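Local atomic coordinates of hypothetical protein (Parabacteroides merdae, PDB entry 4OO3), a protein that is probably an NAD(P)-dependent oxidoreductase, joining a nucleotide-binding Rossmann domain to a C-terminal domain built on a large mixed sheet, with its substrate unknown. Residues Lys241-Ile246 / Tyr292-Val297; Met144-Met149 / Gly400-His405; Ala182-Ser187 / Thr298-Val303. All blocks are in the same frame, centred on the assembly; numbering follows the deposited sequence.

Contacts 1 and 3 belong to one mixed sheet of the C-terminal domain, whereas contact 2 is a buried side-chain contact of helix 395-412 against strand 145-147, the last of the Rossmann sheet. Contact 1 lies at an outer strand, is partly buried and pairs antiparallel chains. Contact 3 lies further inside, is mostly buried and pairs parallel ones. They share the hairpin of strands 282-294 and 297-306, and Tyr292 O to Ala299 N, 2.7 Å, probably hydrogen-bonds them. Both rest on backbone bonds; contact 2 shows no clear hydrogen bond between its segments and relies on apolar packing and a slid-apart, barely overlapping ring pair. Its nearest atoms are about 11 Å from either of the others.

Contact 1 of 3, residues Lys241-Ile246 / Tyr292-Val297; sequences KDIELI and YKIKGV
Lys293 and Glu244 face each other as an antiparallel hydrogen-bonded pair, and Lys293 has the most surface buried here. Two nearly straight bonds tie them, Lys293 N to Glu244 O at 2.7 Å and Glu244 N to Lys293 O at 3.0 Å. Their extended side chains run side by side in the same direction, Lys293 CD packing 3.9 Å from Glu244 OE1, while the charged ends do not meet. Ile246 CG1 comes up beside Lys293 CG.

On the other face Tyr292 is paired with Leu245. Its chi1 of 62° places CG between the backbone N and the carbonyl carbon and leads the ring away from strand 243-246; Tyr292 CB makes the approach, 3.5 Å from Glu244 O and 4.1 Å from Leu245 CA. The ring reaches helices 220-231 and 419-439.

Asp242 closes the end of the ladder: its O accepts Lys295 N at 2.8 Å and also takes a water bound to Gly296 N. The Asp242 carboxylate lies along Lys295 CG and CD, but OD2 bonds to Asp238 N and Lys295 NZ to Gln235. Ile294 to Val297 form a type I' turn, the classic two-residue beta-hairpin connection, leading from strand 282-294 into strand 297-306.

Contact 2 of 3, residues Met144-Met149 / Gly400-His405; sequences MLYDIM and GQVTEH
This is a buried strand-to-helix packing contact in which helix 395-412 of the C-terminal family region lies against the outermost strand, 145-147, of the parallel Rossmann sheet and the chain just after it. The short axes are 10.1 Å apart and run nearly antiparallel, at 167°, a spacing bridged by side chains.

Val402 has the most surface buried and works with both methyls. CG1 meets Ile148 CA and CG2, each at 4.0 Å, and also approaches Tyr146 CE2 at 4.1 Å. CG2 turns instead to the backbone of Met149, a selenomethionine, and lies 3.8 Å from its O. Val402 thus touches the Tyr146 ring, Ile148 and the Met149 carbonyl.

Tyr146 spans the gap from the strand side. Its CG is anti to the backbone N (chi1 -157°), which places the hydroxyl beside His405. There the two side chains cross at about a right angle, although their ring planes are only 28° apart; with centroids separated by 5.7 Å, the rings are slid apart and barely overlap. The hydroxyl has a hydrogen-bond partner beyond this pair in Glu419, at the start of helix 419-439, and Phe406 and Met423 also touch the tyrosine side chain. With an alanine here, the surface that Val402 and His405 pack on would probably be lost, and Glu419 OE2 would be left without the hydroxyl it bonds. On the neighbouring residue, Asp147 OD2 forms a salt bridge with Lys426 and a hydrogen bond with Tyr427 of that same helix. At the histidine, Tyr146 OH lies 3.4 Å from both CE1 and ND1 of His405.

Contact 3 of 3, residues Ala182-Ser187 / Thr298-Val303; sequences AIVKES and TAKVSV
Lys300 grips Ile183 and Lys185 from both of its backbone ends: its N donates to Ile183 O and its O accepts Lys185 N, both at 2.8 Å. Strands 183-187 and 298-303 run parallel, at 3° between the short axes, in unbroken register from Ile183-Ala299 to Ser187-Val303. Lys185 O then takes Ser302 N, and Ser302 O takes Ser187 N. At the start, Thr298 O accepts Ala182 N; Ile183 N bonds weakly to Thr298 O at 3.3 Å.

One face carries Val184, Glu186, Lys300 and Ser302. Glu186 CG packs 3.8 Å from Ser302 CB, and its OE2 forms a long salt bridge of 3.6 Å with Lys300 NZ, brought within range by bends at chi2 and chi4 of the lysine. A water joins Ser302 OG, at 2.7 Å, to Ser187 O.

The opposite face, with Ile183, Lys185, Ser187, Ala299, Val301 and Val303, is covered by helix 220-231, where Glu230 pairs with Lys185 NZ; Ser187 OG bonds to His317 on strand 316-322. Backbone bonds therefore set the register, while the buried lysine on the helix side probably depends on Glu230 to balance its charge.

Contact 1 of 3, residues Lys241-Ile246 / Tyr292-Val297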
ATOM      1  N   LYS A 241      15.234   2.263 -17.641  1.00 45.57           N
ATOM      2  CA  LYS A 241      16.386   3.165 -17.613  1.00 45.28           C
ATOM      3  C   LYS A 241      16.738   3.726 -16.240  1.00 41.04           C
ATOM      4  O   LYS A 241      17.887   4.049 -15.997  1.00 39.53           O
ATOM      5  CB  LYS A 241      16.137   4.333 -18.569  1.00 50.83           C
ATOM      6  CG  LYS A 241      16.014   3.899 -20.018  1.00 56.74           C
ATOM      7  CD  LYS A 241      15.828   5.083 -20.950  1.00 61.42           C
ATOM      8  CE  LYS A 241      15.871   4.632 -22.402  1.00 63.24           C
ATOM      9  NZ  LYS A 241      15.749   5.773 -23.348  1.00 64.21           N
ATOM     10  N   ASP A 242      15.758   3.857 -15.351  1.00 39.25           N
ATOM     11  CA  ASP A 242      15.939   4.638 -14.132  1.00 37.53           C
ATOM     12  C   ASP A 242      16.188   3.808 -12.878  1.00 37.00           C
ATOM     13  O   ASP A 242      16.551   4.362 -11.838  1.00 35.03           O
ATOM     14  CB  ASP A 242      14.705   5.515 -13.903  1.00 39.71           C
ATOM     15  CG  ASP A 242      14.513   6.563 -14.994  1.00 40.62           C
ATOM     16  OD1 ASP A 242      15.512   6.997 -15.597  1.00 42.39           O
ATOM     17  OD2 ASP A 242      13.350   6.958 -15.242  1.00 42.05           O
ATOM     18  N   ILE A 243      15.983   2.496 -12.965  1.00 36.39           N
ATOM     19  CA  ILE A 243      16.061   1.632 -11.795  1.00 36.69           C
ATOM     20  C   ILE A 243      17.193   0.631 -11.938  1.00 36.35           C
ATOM     21  O   ILE A 243      17.247  -0.124 -12.904  1.00 36.90           O
ATOM     22  CB  ILE A 243      14.747   0.851 -11.556  1.00 36.46           C
ATOM     23  CG1 ILE A 243      13.557   1.805 -11.401  1.00 38.24           C
ATOM     24  CG2 ILE A 243      14.867  -0.042 -10.329  1.00 34.59           C
ATOM     25  CD1 ILE A 243      13.603   2.673 -10.157  1.00 40.09           C
ATOM     26  N   GLU A 244      18.077   0.629 -10.949  1.00 36.79           N
ATOM     27  CA  GLU A 244      19.149  -0.343 -10.844  1.00 39.31           C
ATOM     28  C   GLU A 244      19.089  -0.938  -9.448  1.00 39.99           C
ATOM     29  O   GLU A 244      19.220  -0.216  -8.459  1.00 38.38           O
ATOM     30  CB  GLU A 244      20.507   0.340 -11.055  1.00 39.49           C
ATOM     31  CG  GLU A 244      21.697  -0.615 -11.093  1.00 42.18           C
ATOM     32  CD  GLU A 244      23.049   0.088 -10.995  1.00 42.64           C
ATOM     33  OE1 GLU A 244      23.116   1.332 -11.087  1.00 40.96           O
ATOM     34  OE2 GLU A 244      24.059  -0.618 -10.816  1.00 45.97           O
ATOM     35  N   LEU A 245      18.899  -2.249  -9.352  1.00 42.33           N
ATOM     36  CA  LEU A 245      18.919  -2.889  -8.040  1.00 42.66           C
ATOM     37  C   LEU A 245      20.348  -3.107  -7.603  1.00 44.43           C
ATOM     38  O   LEU A 245      21.191  -3.521  -8.393  1.00 46.74           O
ATOM     39  CB  LEU A 245      18.149  -4.209  -8.023  1.00 43.95           C
ATOM     40  CG  LEU A 245      16.643  -4.007  -7.875  1.00 44.58           C
ATOM     41  CD1 LEU A 245      15.981  -3.867  -9.236  1.00 44.94           C
ATOM     42  CD2 LEU A 245      16.035  -5.148  -7.088  1.00 46.70           C
ATOM     43  N   ILE A 246      20.598  -2.826  -6.330  1.00 41.78           N
ATOM     44  CA  ILE A 246      21.921  -2.906  -5.756  1.00 41.45           C
ATOM     45  C   ILE A 246      22.010  -4.107  -4.817  1.00 42.28           C
ATOM     46  O   ILE A 246      22.930  -4.909  -4.931  1.00 43.35           O
ATOM     47  CB  ILE A 246      22.247  -1.608  -4.996  1.00 40.48           C
ATOM     48  CG1 ILE A 246      22.144  -0.400  -5.937  1.00 40.71           C
ATOM     49  CG2 ILE A 246      23.618  -1.685  -4.343  1.00 42.62           C
ATOM     50  CD1 ILE A 246      23.068  -0.445  -7.137  1.00 41.88           C
ATOM     51  N   TYR A 292      18.293   0.051  -3.872  1.00 31.85           N
ATOM     52  CA  TYR A 292      18.247   0.282  -5.301  1.00 31.97           C
ATOM     53  C   TYR A 292      18.520   1.740  -5.620  1.00 32.08           C
ATOM     54  O   TYR A 292      18.349   2.620  -4.770  1.00 30.91           O
ATOM     55  CB  TYR A 292      16.885  -0.125  -5.863  1.00 30.54           C
ATOM     56  CG  TYR A 292      15.703   0.649  -5.303  1.00 29.06           C
ATOM     57  CD1 TYR A 292      15.153   0.319  -4.070  1.00 30.00           C
ATOM     58  CD2 TYR A 292      15.121   1.695  -6.018  1.00 28.04           C
ATOM     59  CE1 TYR A 292      14.067   1.018  -3.559  1.00 28.43           C
ATOM     60  CE2 TYR A 292      14.034   2.396  -5.515  1.00 26.80           C
ATOM     61  CZ  TYR A 292      13.510   2.054  -4.285  1.00 27.81           C
ATOM     62  OH  TYR A 292      12.429   2.743  -3.769  1.00 27.89           O
ATOM     63  N   LYS A 293      18.941   1.986  -6.852  1.00 32.91           N
ATOM     64  CA  LYS A 293      19.098   3.344  -7.344  1.00 34.28           C
ATOM     65  C   LYS A 293      17.903   3.694  -8.214  1.00 35.01           C
ATOM     66  O   LYS A 293      17.499   2.907  -9.073  1.00 35.26           O
ATOM     67  CB  LYS A 293      20.405   3.497  -8.116  1.00 36.23           C
ATOM     68  CG  LYS A 293      21.608   3.564  -7.197  1.00 37.50           C
ATOM     69  CD  LYS A 293      22.920   3.679  -7.947  1.00 40.04           C
ATOM     70  CE  LYS A 293      24.033   4.076  -6.988  1.00 43.29           C
ATOM     71  NZ  LYS A 293      25.382   3.760  -7.521  1.00 49.16           N
ATOM     72  N   ILE A 294      17.327   4.864  -7.953  1.00 34.28           N
ATOM     73  CA  ILE A 294      16.247   5.407  -8.756  1.00 32.43           C
ATOM     74  C   ILE A 294      16.705   6.771  -9.267  1.00 34.46           C
ATOM     75  O   ILE A 294      16.865   7.712  -8.488  1.00 33.55           O
ATOM     76  CB  ILE A 294      14.910   5.489  -7.976  1.00 31.13           C
ATOM     77  CG1 ILE A 294      13.919   6.394  -8.718  1.00 31.95           C
ATOM     78  CG2 ILE A 294      15.116   6.005  -6.560  1.00 31.16           C
ATOM     79  CD1 ILE A 294      12.483   6.216  -8.289  1.00 32.18           C
ATOM     80  N   LYS A 295      16.936   6.852 -10.579  1.00 36.53           N
ATOM     81  CA  LYS A 295      17.492   8.042 -11.221  1.00 38.37           C
ATOM     82  C   LYS A 295      18.729   8.546 -10.490  1.00 38.75           C
ATOM     83  O   LYS A 295      18.845   9.736 -10.195  1.00 39.34           O
ATOM     84  CB  LYS A 295      16.441   9.153 -11.326  1.00 37.95           C
ATOM     85  CG  LYS A 295      15.128   8.668 -11.913  1.00 41.30           C
ATOM     86  CD  LYS A 295      14.517   9.643 -12.900  1.00 45.87           C
ATOM     87  CE  LYS A 295      13.889  10.836 -12.212  1.00 47.05           C
ATOM     88  NZ  LYS A 295      14.053  12.059 -13.042  1.00 49.79           N
ATOM     89  N   GLY A 296      19.641   7.626 -10.188  1.00 38.68           N
ATOM     90  CA  GLY A 296      20.926   7.970  -9.576  1.00 39.44           C
ATOM     91  C   GLY A 296      20.899   8.065  -8.061  1.00 39.40           C
ATOM     92  O   GLY A 296      21.954   8.131  -7.437  1.00 40.26           O
ATOM     93  N   VAL A 297      19.701   8.064  -7.468  1.00 37.06           N
ATOM     94  CA  VAL A 297      19.533   8.221  -6.021  1.00 34.81           C
ATOM     95  C   VAL A 297      19.409   6.852  -5.367  1.00 33.63           C
ATOM     96  O   VAL A 297      18.532   6.078  -5.731  1.00 34.84           O
ATOM     97  CB  VAL A 297      18.269   9.046  -5.689  1.00 33.32           C
ATOM     98  CG1 VAL A 297      18.113   9.211  -4.181  1.00 32.07           C
ATOM     99  CG2 VAL A 297      18.325  10.399  -6.374  1.00 34.01           C
TER
HETATM  100  O   HOH W   1      19.263   4.902 -10.918  1.00 34.85           O
HETATM  101  O   HOH W   2      12.291  10.218 -14.932  1.00 44.10           O

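Contact 2 of 3, residues Met144-Met149 / Gly400-His405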
HETATM    1  N   MSE A 144      -9.364   1.164 -17.222  1.00 33.77           N
HETATM    2  CA  MSE A 144      -8.393   1.503 -16.209  1.00 32.13           C
HETATM    3  C   MSE A 144      -8.052   0.317 -15.363  1.00 29.65           C
HETATM    4  O   MSE A 144      -8.919  -0.479 -15.018  1.00 28.32           O
HETATM    5  CB  MSE A 144      -8.964   2.575 -15.304  1.00 35.23           C
HETATM    6  CG  MSE A 144      -8.510   3.951 -15.769  1.00 40.97           C
HETATM    7 SE   MSE A 144      -9.436   5.287 -14.668  0.75 42.82          SE
HETATM    8  CE  MSE A 144      -8.784   4.619 -12.952  1.00 41.68           C
ATOM      9  N   LEU A 145      -6.768   0.206 -15.041  1.00 28.12           N
ATOM     10  CA  LEU A 145      -6.268  -0.695 -14.010  1.00 27.26           C
ATOM     11  C   LEU A 145      -5.590   0.188 -12.969  1.00 26.85           C
ATOM     12  O   LEU A 145      -4.738   0.998 -13.313  1.00 26.51           O
ATOM     13  CB  LEU A 145      -5.258  -1.696 -14.608  1.00 26.02           C
ATOM     14  CG  LEU A 145      -4.478  -2.594 -13.637  1.00 25.88           C
ATOM     15  CD1 LEU A 145      -5.408  -3.396 -12.733  1.00 25.18           C
ATOM     16  CD2 LEU A 145      -3.567  -3.530 -14.409  1.00 26.08           C
ATOM     17  N   TYR A 146      -5.968   0.037 -11.704  1.00 28.43           N
ATOM     18  CA  TYR A 146      -5.430   0.887 -10.638  1.00 28.06           C
ATOM     19  C   TYR A 146      -5.227   0.088  -9.366  1.00 27.59           C
ATOM     20  O   TYR A 146      -6.006  -0.821  -9.079  1.00 29.88           O
ATOM     21  CB  TYR A 146      -6.391   2.040 -10.365  1.00 29.37           C
ATOM     22  CG  TYR A 146      -5.769   3.256  -9.722  1.00 29.62           C
ATOM     23  CD1 TYR A 146      -4.620   3.828 -10.243  1.00 32.75           C
ATOM     24  CD2 TYR A 146      -6.357   3.869  -8.621  1.00 28.89           C
ATOM     25  CE1 TYR A 146      -4.055   4.954  -9.673  1.00 32.18           C
ATOM     26  CE2 TYR A 146      -5.792   4.998  -8.044  1.00 29.03           C
ATOM     27  CZ  TYR A 146      -4.641   5.529  -8.578  1.00 30.16           C
ATOM     28  OH  TYR A 146      -4.067   6.643  -8.033  1.00 32.28           O
ATOM     29  N   ASP A 147      -4.177   0.412  -8.613  1.00 25.76           N
ATOM     30  CA  ASP A 147      -4.024  -0.151  -7.277  1.00 25.66           C
ATOM     31  C   ASP A 147      -4.233   0.893  -6.177  1.00 26.40           C
ATOM     32  O   ASP A 147      -4.518   2.050  -6.449  1.00 27.95           O
ATOM     33  CB  ASP A 147      -2.714  -0.958  -7.120  1.00 24.79           C
ATOM     34  CG  ASP A 147      -1.451  -0.121  -7.264  1.00 25.89           C
ATOM     35  OD1 ASP A 147      -1.510   1.128  -7.345  1.00 25.85           O
ATOM     36  OD2 ASP A 147      -0.371  -0.752  -7.277  1.00 24.84           O
ATOM     37  N   ILE A 148      -4.119   0.457  -4.930  1.00 28.09           N
ATOM     38  CA  ILE A 148      -4.544   1.243  -3.792  1.00 28.30           C
ATOM     39  C   ILE A 148      -3.350   1.632  -2.914  1.00 28.83           C
ATOM     40  O   ILE A 148      -2.964   0.887  -2.008  1.00 29.27           O
ATOM     41  CB  ILE A 148      -5.601   0.456  -2.989  1.00 28.21           C
ATOM     42  CG1 ILE A 148      -6.772   0.094  -3.914  1.00 28.68           C
ATOM     43  CG2 ILE A 148      -6.080   1.275  -1.794  1.00 28.59           C
ATOM     44  CD1 ILE A 148      -7.735  -0.930  -3.352  1.00 29.49           C
HETATM   45  N   MSE A 149      -2.773   2.801  -3.209  1.00 27.94           N
HETATM   46  CA  MSE A 149      -1.654   3.361  -2.455  1.00 26.37           C
HETATM   47  C   MSE A 149      -2.186   4.338  -1.424  1.00 27.44           C
HETATM   48  O   MSE A 149      -2.249   5.542  -1.654  1.00 24.04           O
HETATM   49  CB  MSE A 149      -0.679   4.069  -3.403  1.00 23.37           C
HETATM   50  CG  MSE A 149      -0.092   3.135  -4.456  1.00 22.06           C
HETATM   51 SE   MSE A 149       1.133   1.853  -3.606  0.75 19.66          SE
HETATM   52  CE  MSE A 149       0.028   0.240  -3.672  1.00 20.98           C
ATOM     53  N   GLY A 400     -10.582   5.435   1.505  1.00 28.28           N
ATOM     54  CA  GLY A 400     -11.719   6.097   0.867  1.00 27.70           C
ATOM     55  C   GLY A 400     -11.304   7.168  -0.127  1.00 29.26           C
ATOM     56  O   GLY A 400     -11.937   7.320  -1.168  1.00 27.71           O
ATOM     57  N   GLN A 401     -10.234   7.898   0.184  1.00 28.84           N
ATOM     58  CA  GLN A 401      -9.734   8.932  -0.714  1.00 30.99           C
ATOM     59  C   GLN A 401      -9.251   8.321  -2.027  1.00 30.37           C
ATOM     60  O   GLN A 401      -9.490   8.882  -3.095  1.00 28.13           O
ATOM     61  CB  GLN A 401      -8.594   9.722  -0.068  1.00 33.91           C
ATOM     62  CG  GLN A 401      -9.028  10.686   1.015  1.00 37.09           C
ATOM     63  CD  GLN A 401      -7.841  11.324   1.719  1.00 43.88           C
ATOM     64  OE1 GLN A 401      -6.991  11.949   1.076  1.00 47.56           O
ATOM     65  NE2 GLN A 401      -7.772  11.170   3.044  1.00 43.53           N
ATOM     66  N   VAL A 402      -8.585   7.170  -1.938  1.00 28.81           N
ATOM     67  CA  VAL A 402      -8.114   6.464  -3.127  1.00 28.39           C
ATOM     68  C   VAL A 402      -9.297   6.009  -3.972  1.00 28.41           C
ATOM     69  O   VAL A 402      -9.298   6.187  -5.191  1.00 29.53           O
ATOM     70  CB  VAL A 402      -7.231   5.238  -2.782  1.00 29.35           C
ATOM     71  CG1 VAL A 402      -6.758   4.536  -4.052  1.00 28.24           C
ATOM     72  CG2 VAL A 402      -6.028   5.658  -1.948  1.00 30.36           C
ATOM     73  N   THR A 403     -10.300   5.423  -3.325  1.00 29.91           N
ATOM     74  CA  THR A 403     -11.492   4.940  -4.030  1.00 30.67           C
ATOM     75  C   THR A 403     -12.193   6.082  -4.768  1.00 30.54           C
ATOM     76  O   THR A 403     -12.552   5.937  -5.936  1.00 31.71           O
ATOM     77  CB  THR A 403     -12.474   4.236  -3.065  1.00 30.56           C
ATOM     78  OG1 THR A 403     -11.775   3.232  -2.319  1.00 30.47           O
ATOM     79  CG2 THR A 403     -13.597   3.580  -3.820  1.00 30.86           C
ATOM     80  N   GLU A 404     -12.359   7.215  -4.083  1.00 32.45           N
ATOM     81  CA  GLU A 404     -12.919   8.439  -4.676  1.00 34.31           C
ATOM     82  C   GLU A 404     -12.101   8.936  -5.854  1.00 32.45           C
ATOM     83  O   GLU A 404     -12.664   9.330  -6.878  1.00 31.86           O
ATOM     84  CB  GLU A 404     -12.977   9.562  -3.647  1.00 38.33           C
ATOM     85  CG  GLU A 404     -14.021   9.373  -2.565  1.00 44.66           C
ATOM     86  CD  GLU A 404     -13.855  10.364  -1.427  1.00 51.77           C
ATOM     87  OE1 GLU A 404     -13.553  11.548  -1.706  1.00 54.85           O
ATOM     88  OE2 GLU A 404     -14.016   9.954  -0.253  1.00 56.15           O
ATOM     89  N   HIS A 405     -10.777   8.933  -5.698  1.00 33.24           N
ATOM     90  CA  HIS A 405      -9.869   9.312  -6.784  1.00 35.45           C
ATOM     91  C   HIS A 405     -10.095   8.396  -7.988  1.00 31.29           C
ATOM     92  O   HIS A 405     -10.176   8.869  -9.121  1.00 29.51           O
ATOM     93  CB  HIS A 405      -8.403   9.290  -6.311  1.00 39.67           C
ATOM     94  CG  HIS A 405      -7.405   9.644  -7.378  1.00 51.69           C
ATOM     95  ND1 HIS A 405      -6.830   8.701  -8.207  1.00 61.03           N
ATOM     96  CD2 HIS A 405      -6.864  10.835  -7.739  1.00 54.71           C
ATOM     97  CE1 HIS A 405      -5.991   9.294  -9.040  1.00 57.32           C
ATOM     98  NE2 HIS A 405      -5.991  10.589  -8.775  1.00 53.76           N
TER

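Contact 3 of 3, residues Ala182-Ser187 / Thr298-Val303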
ATOM      1  N   ALA A 182      20.464   7.797   0.398  1.00 38.16           N
ATOM      2  CA  ALA A 182      19.899   9.133   0.601  1.00 37.46           C
ATOM      3  C   ALA A 182      18.430   9.066   1.008  1.00 35.59           C
ATOM      4  O   ALA A 182      17.885  10.028   1.543  1.00 32.81           O
ATOM      5  CB  ALA A 182      20.055   9.971  -0.664  1.00 38.30           C
ATOM      6  N   ILE A 183      17.784   7.937   0.729  1.00 36.03           N
ATOM      7  CA  ILE A 183      16.399   7.723   1.120  1.00 36.17           C
ATOM      8  C   ILE A 183      16.344   6.366   1.808  1.00 37.46           C
ATOM      9  O   ILE A 183      16.887   5.389   1.297  1.00 37.92           O
ATOM     10  CB  ILE A 183      15.436   7.805  -0.088  1.00 35.62           C
ATOM     11  CG1 ILE A 183      15.576   9.166  -0.786  1.00 36.72           C
ATOM     12  CG2 ILE A 183      13.998   7.606   0.363  1.00 33.42           C
ATOM     13  CD1 ILE A 183      14.738   9.326  -2.039  1.00 36.80           C
ATOM     14  N   VAL A 184      15.725   6.330   2.989  1.00 37.61           N
ATOM     15  CA  VAL A 184      15.667   5.128   3.819  1.00 33.77           C
ATOM     16  C   VAL A 184      14.281   5.029   4.454  1.00 33.79           C
ATOM     17  O   VAL A 184      13.853   5.975   5.098  1.00 32.26           O
ATOM     18  CB  VAL A 184      16.729   5.179   4.939  1.00 34.65           C
ATOM     19  CG1 VAL A 184      16.613   3.961   5.847  1.00 34.76           C
ATOM     20  CG2 VAL A 184      18.137   5.271   4.354  1.00 34.91           C
ATOM     21  N   LYS A 185      13.591   3.895   4.265  1.00 32.90           N
ATOM     22  CA  LYS A 185      12.273   3.630   4.891  1.00 33.16           C
ATOM     23  C   LYS A 185      12.202   2.225   5.488  1.00 34.76           C
ATOM     24  O   LYS A 185      12.384   1.228   4.788  1.00 34.45           O
ATOM     25  CB  LYS A 185      11.138   3.794   3.883  1.00 31.15           C
ATOM     26  CG  LYS A 185      11.036   5.206   3.355  1.00 33.58           C
ATOM     27  CD  LYS A 185       9.875   5.396   2.395  1.00 32.88           C
ATOM     28  CE  LYS A 185       9.927   6.788   1.786  1.00 32.56           C
ATOM     29  NZ  LYS A 185       9.670   7.857   2.789  1.00 33.40           N
ATOM     30  N   GLU A 186      11.937   2.158   6.786  1.00 35.07           N
ATOM     31  CA  GLU A 186      11.960   0.896   7.510  1.00 38.15           C
ATOM     32  C   GLU A 186      10.684   0.766   8.331  1.00 36.05           C
ATOM     33  O   GLU A 186      10.361   1.651   9.120  1.00 34.78           O
ATOM     34  CB  GLU A 186      13.189   0.838   8.416  1.00 42.31           C
ATOM     35  CG  GLU A 186      14.510   0.828   7.654  1.00 48.69           C
ATOM     36  CD  GLU A 186      15.723   0.998   8.555  1.00 59.62           C
ATOM     37  OE1 GLU A 186      15.722   1.918   9.409  1.00 65.48           O
ATOM     38  OE2 GLU A 186      16.690   0.219   8.391  1.00 60.47           O
ATOM     39  N   SER A 187       9.957  -0.330   8.126  1.00 33.97           N
ATOM     40  CA  SER A 187       8.706  -0.575   8.833  1.00 33.99           C
ATOM     41  C   SER A 187       8.772  -1.894   9.578  1.00 34.89           C
ATOM     42  O   SER A 187       9.356  -2.859   9.088  1.00 38.27           O
ATOM     43  CB  SER A 187       7.532  -0.612   7.856  1.00 31.12           C
ATOM     44  OG  SER A 187       7.513   0.538   7.046  1.00 31.66           O
ATOM     45  N   THR A 298      20.277   6.558  -4.403  1.00 34.35           N
ATOM     46  CA  THR A 298      20.212   5.292  -3.688  1.00 35.66           C
ATOM     47  C   THR A 298      19.110   5.337  -2.622  1.00 35.57           C
ATOM     48  O   THR A 298      19.134   6.179  -1.722  1.00 33.42           O
ATOM     49  CB  THR A 298      21.553   4.937  -3.020  1.00 37.49           C
ATOM     50  OG1 THR A 298      22.581   4.838  -4.015  1.00 38.14           O
ATOM     51  CG2 THR A 298      21.449   3.612  -2.288  1.00 38.29           C
ATOM     52  N   ALA A 299      18.143   4.433  -2.752  1.00 35.26           N
ATOM     53  CA  ALA A 299      17.066   4.293  -1.793  1.00 34.19           C
ATOM     54  C   ALA A 299      17.179   2.943  -1.099  1.00 33.95           C
ATOM     55  O   ALA A 299      17.705   1.989  -1.668  1.00 35.46           O
ATOM     56  CB  ALA A 299      15.723   4.421  -2.493  1.00 33.34           C
ATOM     57  N   LYS A 300      16.695   2.873   0.136  1.00 33.95           N
ATOM     58  CA  LYS A 300      16.666   1.624   0.891  1.00 36.88           C
ATOM     59  C   LYS A 300      15.289   1.469   1.517  1.00 35.61           C
ATOM     60  O   LYS A 300      14.835   2.353   2.237  1.00 35.86           O
ATOM     61  CB  LYS A 300      17.740   1.637   1.980  1.00 40.73           C
ATOM     62  CG  LYS A 300      17.561   0.613   3.107  1.00 45.32           C
ATOM     63  CD  LYS A 300      18.659  -0.439   3.134  1.00 48.92           C
ATOM     64  CE  LYS A 300      18.603  -1.305   4.384  1.00 55.34           C
ATOM     65  NZ  LYS A 300      18.822  -0.519   5.629  1.00 62.56           N
ATOM     66  N   VAL A 301      14.623   0.351   1.247  1.00 32.13           N
ATOM     67  CA  VAL A 301      13.356   0.067   1.908  1.00 30.09           C
ATOM     68  C   VAL A 301      13.415  -1.272   2.618  1.00 30.04           C
ATOM     69  O   VAL A 301      14.078  -2.200   2.155  1.00 29.28           O
ATOM     70  CB  VAL A 301      12.157   0.097   0.940  1.00 28.48           C
ATOM     71  CG1 VAL A 301      12.084   1.441   0.235  1.00 27.63           C
ATOM     72  CG2 VAL A 301      12.230  -1.040  -0.065  1.00 28.71           C
ATOM     73  N   SER A 302      12.703  -1.364   3.737  1.00 29.57           N
ATOM     74  CA  SER A 302      12.761  -2.540   4.582  1.00 31.95           C
ATOM     75  C   SER A 302      11.430  -2.788   5.305  1.00 32.79           C
ATOM     76  O   SER A 302      10.755  -1.847   5.740  1.00 28.10           O
ATOM     77  CB  SER A 302      13.892  -2.363   5.595  1.00 33.63           C
ATOM     78  OG  SER A 302      13.892  -3.407   6.542  1.00 37.37           O
ATOM     79  N   VAL A 303      11.068  -4.065   5.430  1.00 35.29           N
ATOM     80  CA  VAL A 303       9.832  -4.467   6.090  1.00 36.25           C
ATOM     81  C   VAL A 303      10.086  -5.689   6.963  1.00 36.70           C
ATOM     82  O   VAL A 303      10.626  -6.685   6.496  1.00 37.60           O
ATOM     83  CB  VAL A 303       8.714  -4.806   5.080  1.00 37.67           C
ATOM     84  CG1 VAL A 303       7.464  -5.268   5.817  1.00 39.63           C
ATOM     85  CG2 VAL A 303       8.388  -3.601   4.201  1.00 37.16           C
TER
HETATM   86  O   HOH W   3      12.306  -2.776   8.610  1.00 40.22           O